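Local coordinates for protein hydroquinone dioxygenase large subunit (Pseudomonas sp., PDB 4ZXA) that probably serves, together with a small subunit, as an iron-dependent dioxygenase with a cupin fold that opens the ring of hydroquinone, at residues Glu249-Val254 with Gln304-Lys309. Residues are numbered along the deposited sequence; the frame is centred on the assembly and turned at random.
Sequences EFILPV and QGYSTK
I251 lays its CG2 methyl over one face of the Y306 ring, 4.1 Å from the ring centroid and shifted toward the rim, while I251 CG1 sits 3.7 Å from Y306 CD2. With CG1 beside the backbone N (chi1 -47°) and CG2 anti to that N, CG1 covers the F250 ring next to it in the chain and CG2 turns to Y306 across the contact. The two main chains run antiparallel: S307 N donates to F250 O at 2.7 Å, F250 N returns a weak bond to S307 O, and L252 N reaches G305 O at 3.1 Å. Where the main chains part at P253, the extended side chain of Q304 takes over, its NE2 3.0 Å from L252 O; the bond runs nearly along that C=O, with the oxygen close to the plane of the Q304 amide. Without this amide, as with an alanine here, the L252 carbonyl would probably lose its donor. F45 and Y44 of the second subunit pack on I251 and F250. L252, gripped at its N and O, packs on W230 and W273, which line the 4-hydroxybenzonitrile pocket with it. Neighbouring antiparallel strands 251-257 and 301-307 carry the cadmium ligands H256 and H303, in keeping with a cupin fold.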
loop_
_atom_site.group_PDB
_atom_site.type_symbol
_atom_site.label_atom_id
_atom_site.label_comp_id
_atom_site.label_asym_id
_atom_site.label_seq_id
_atom_site.Cartn_x
_atom_site.Cartn_y
_atom_site.Cartn_z
ATOM N N GLU E 249 -8.010 -7.077 12.091
ATOM C CA GLU E 249 -6.994 -6.115 12.483
ATOM C C GLU E 249 -6.353 -5.520 11.236
ATOM O O GLU E 249 -6.230 -6.192 10.218
ATOM C CB GLU E 249 -5.940 -6.760 13.380
ATOM C CG GLU E 249 -5.102 -5.759 14.146
ATOM C CD GLU E 249 -4.190 -6.405 15.160
ATOM O OE1 GLU E 249 -4.450 -7.553 15.558
ATOM O OE2 GLU E 249 -3.207 -5.760 15.560
ATOM N N PHE E 250 -5.924 -4.266 11.327
ATOM C CA PHE E 250 -5.333 -3.577 10.191
ATOM C C PHE E 250 -6.293 -3.451 9.007
ATOM O O PHE E 250 -7.409 -2.964 9.152
ATOM C CB PHE E 250 -4.047 -4.285 9.756
ATOM C CG PHE E 250 -3.161 -3.452 8.882
ATOM C CD1 PHE E 250 -2.927 -2.124 9.176
ATOM C CD2 PHE E 250 -2.559 -3.999 7.763
ATOM C CE1 PHE E 250 -2.112 -1.357 8.372
ATOM C CE2 PHE E 250 -1.745 -3.235 6.958
ATOM C CZ PHE E 250 -1.521 -1.916 7.263
ATOM N N ILE E 251 -5.834 -3.857 7.832
ATOM C CA ILE E 251 -6.616 -3.723 6.611
ATOM C C ILE E 251 -6.977 -5.049 5.957
ATOM O O ILE E 251 -6.126 -5.913 5.799
ATOM C CB ILE E 251 -5.847 -2.893 5.560
ATOM C CG1 ILE E 251 -5.262 -1.630 6.189
ATOM C CG2 ILE E 251 -6.738 -2.545 4.382
ATOM C CD1 ILE E 251 -4.310 -0.895 5.289
ATOM N N LEU E 252 -8.241 -5.202 5.572
ATOM C CA LEU E 252 -8.653 -6.352 4.758
ATOM C C LEU E 252 -7.639 -6.538 3.613
ATOM O O LEU E 252 -7.425 -5.636 2.811
ATOM C CB LEU E 252 -10.060 -6.128 4.188
ATOM C CG LEU E 252 -10.635 -7.251 3.314
ATOM C CD1 LEU E 252 -10.838 -8.546 4.112
ATOM C CD2 LEU E 252 -11.939 -6.822 2.640
ATOM N N PRO E 253 -6.984 -7.703 3.552
ATOM C CA PRO E 253 -5.875 -7.895 2.607
ATOM C C PRO E 253 -6.249 -7.804 1.104
ATOM O O PRO E 253 -5.367 -7.870 0.257
ATOM C CB PRO E 253 -5.359 -9.294 2.967
ATOM C CG PRO E 253 -5.769 -9.494 4.406
ATOM C CD PRO E 253 -7.105 -8.824 4.499
ATOM N N VAL E 254 -7.529 -7.644 0.786
ATOM C CA VAL E 254 -7.973 -7.475 -0.585
ATOM C C VAL E 254 -9.065 -6.448 -0.574
ATOM O O VAL E 254 -9.622 -6.169 0.475
ATOM C CB VAL E 254 -8.589 -8.786 -1.168
ATOM C CG1 VAL E 254 -7.533 -9.859 -1.296
ATOM C CG2 VAL E 254 -9.758 -9.278 -0.302
ATOM N N GLN E 304 -13.611 -2.398 1.142
ATOM C CA GLN E 304 -12.417 -2.837 1.848
ATOM C C GLN E 304 -12.548 -2.275 3.251
ATOM O O GLN E 304 -13.081 -1.176 3.430
ATOM C CB GLN E 304 -11.151 -2.308 1.154
ATOM C CG GLN E 304 -9.843 -2.879 1.695
ATOM C CD GLN E 304 -8.622 -2.535 0.838
ATOM O OE1 GLN E 304 -8.570 -1.490 0.191
ATOM N NE2 GLN E 304 -7.634 -3.424 0.830
ATOM N N GLY E 305 -12.099 -3.021 4.254
ATOM C CA GLY E 305 -12.277 -2.604 5.636
ATOM C C GLY E 305 -11.000 -2.173 6.342
ATOM O O GLY E 305 -9.894 -2.576 5.968
ATOM N N TYR E 306 -11.161 -1.345 7.369
ATOM C CA TYR E 306 -10.040 -0.874 8.168
ATOM C C TYR E 306 -10.384 -1.030 9.639
ATOM O O TYR E 306 -11.429 -0.565 10.098
ATOM C CB TYR E 306 -9.710 0.587 7.835
ATOM C CG TYR E 306 -9.280 0.763 6.399
ATOM C CD1 TYR E 306 -10.212 0.697 5.370
ATOM C CD2 TYR E 306 -7.948 0.969 6.067
ATOM C CE1 TYR E 306 -9.839 0.846 4.062
ATOM C CE2 TYR E 306 -7.563 1.121 4.753
ATOM C CZ TYR E 306 -8.521 1.054 3.748
ATOM O OH TYR E 306 -8.177 1.190 2.416
ATOM N N SER E 307 -9.528 -1.723 10.375
ATOM C CA SER E 307 -9.829 -1.981 11.770
ATOM C C SER E 307 -8.576 -1.755 12.583
ATOM O O SER E 307 -7.672 -2.588 12.589
ATOM C CB SER E 307 -10.361 -3.406 11.952
ATOM O OG SER E 307 -10.645 -3.688 13.319
ATOM N N THR E 308 -8.511 -0.611 13.244
ATOM C CA THR E 308 -7.295 -0.241 13.955
ATOM C C THR E 308 -6.994 -1.202 15.093
ATOM O O THR E 308 -5.866 -1.650 15.229
ATOM C CB THR E 308 -7.350 1.190 14.503
ATOM O OG1 THR E 308 -7.482 2.118 13.418
ATOM C CG2 THR E 308 -6.085 1.485 15.240
ATOM N N LYS E 309 -8.001 -1.510 15.908
ATOM C CA LYS E 309 -7.839 -2.529 16.929
ATOM C C LYS E 309 -8.482 -3.834 16.479
ATOM O O LYS E 309 -9.569 -3.821 15.912
ATOM C CB LYS E 309 -8.470 -2.098 18.265
ATOM C CG LYS E 309 -8.515 -3.238 19.277
ATOM C CD LYS E 309 -9.058 -2.806 20.628
ATOM C CE LYS E 309 -9.148 -3.970 21.633
ATOM N NZ LYS E 309 -10.197 -4.976 21.284
#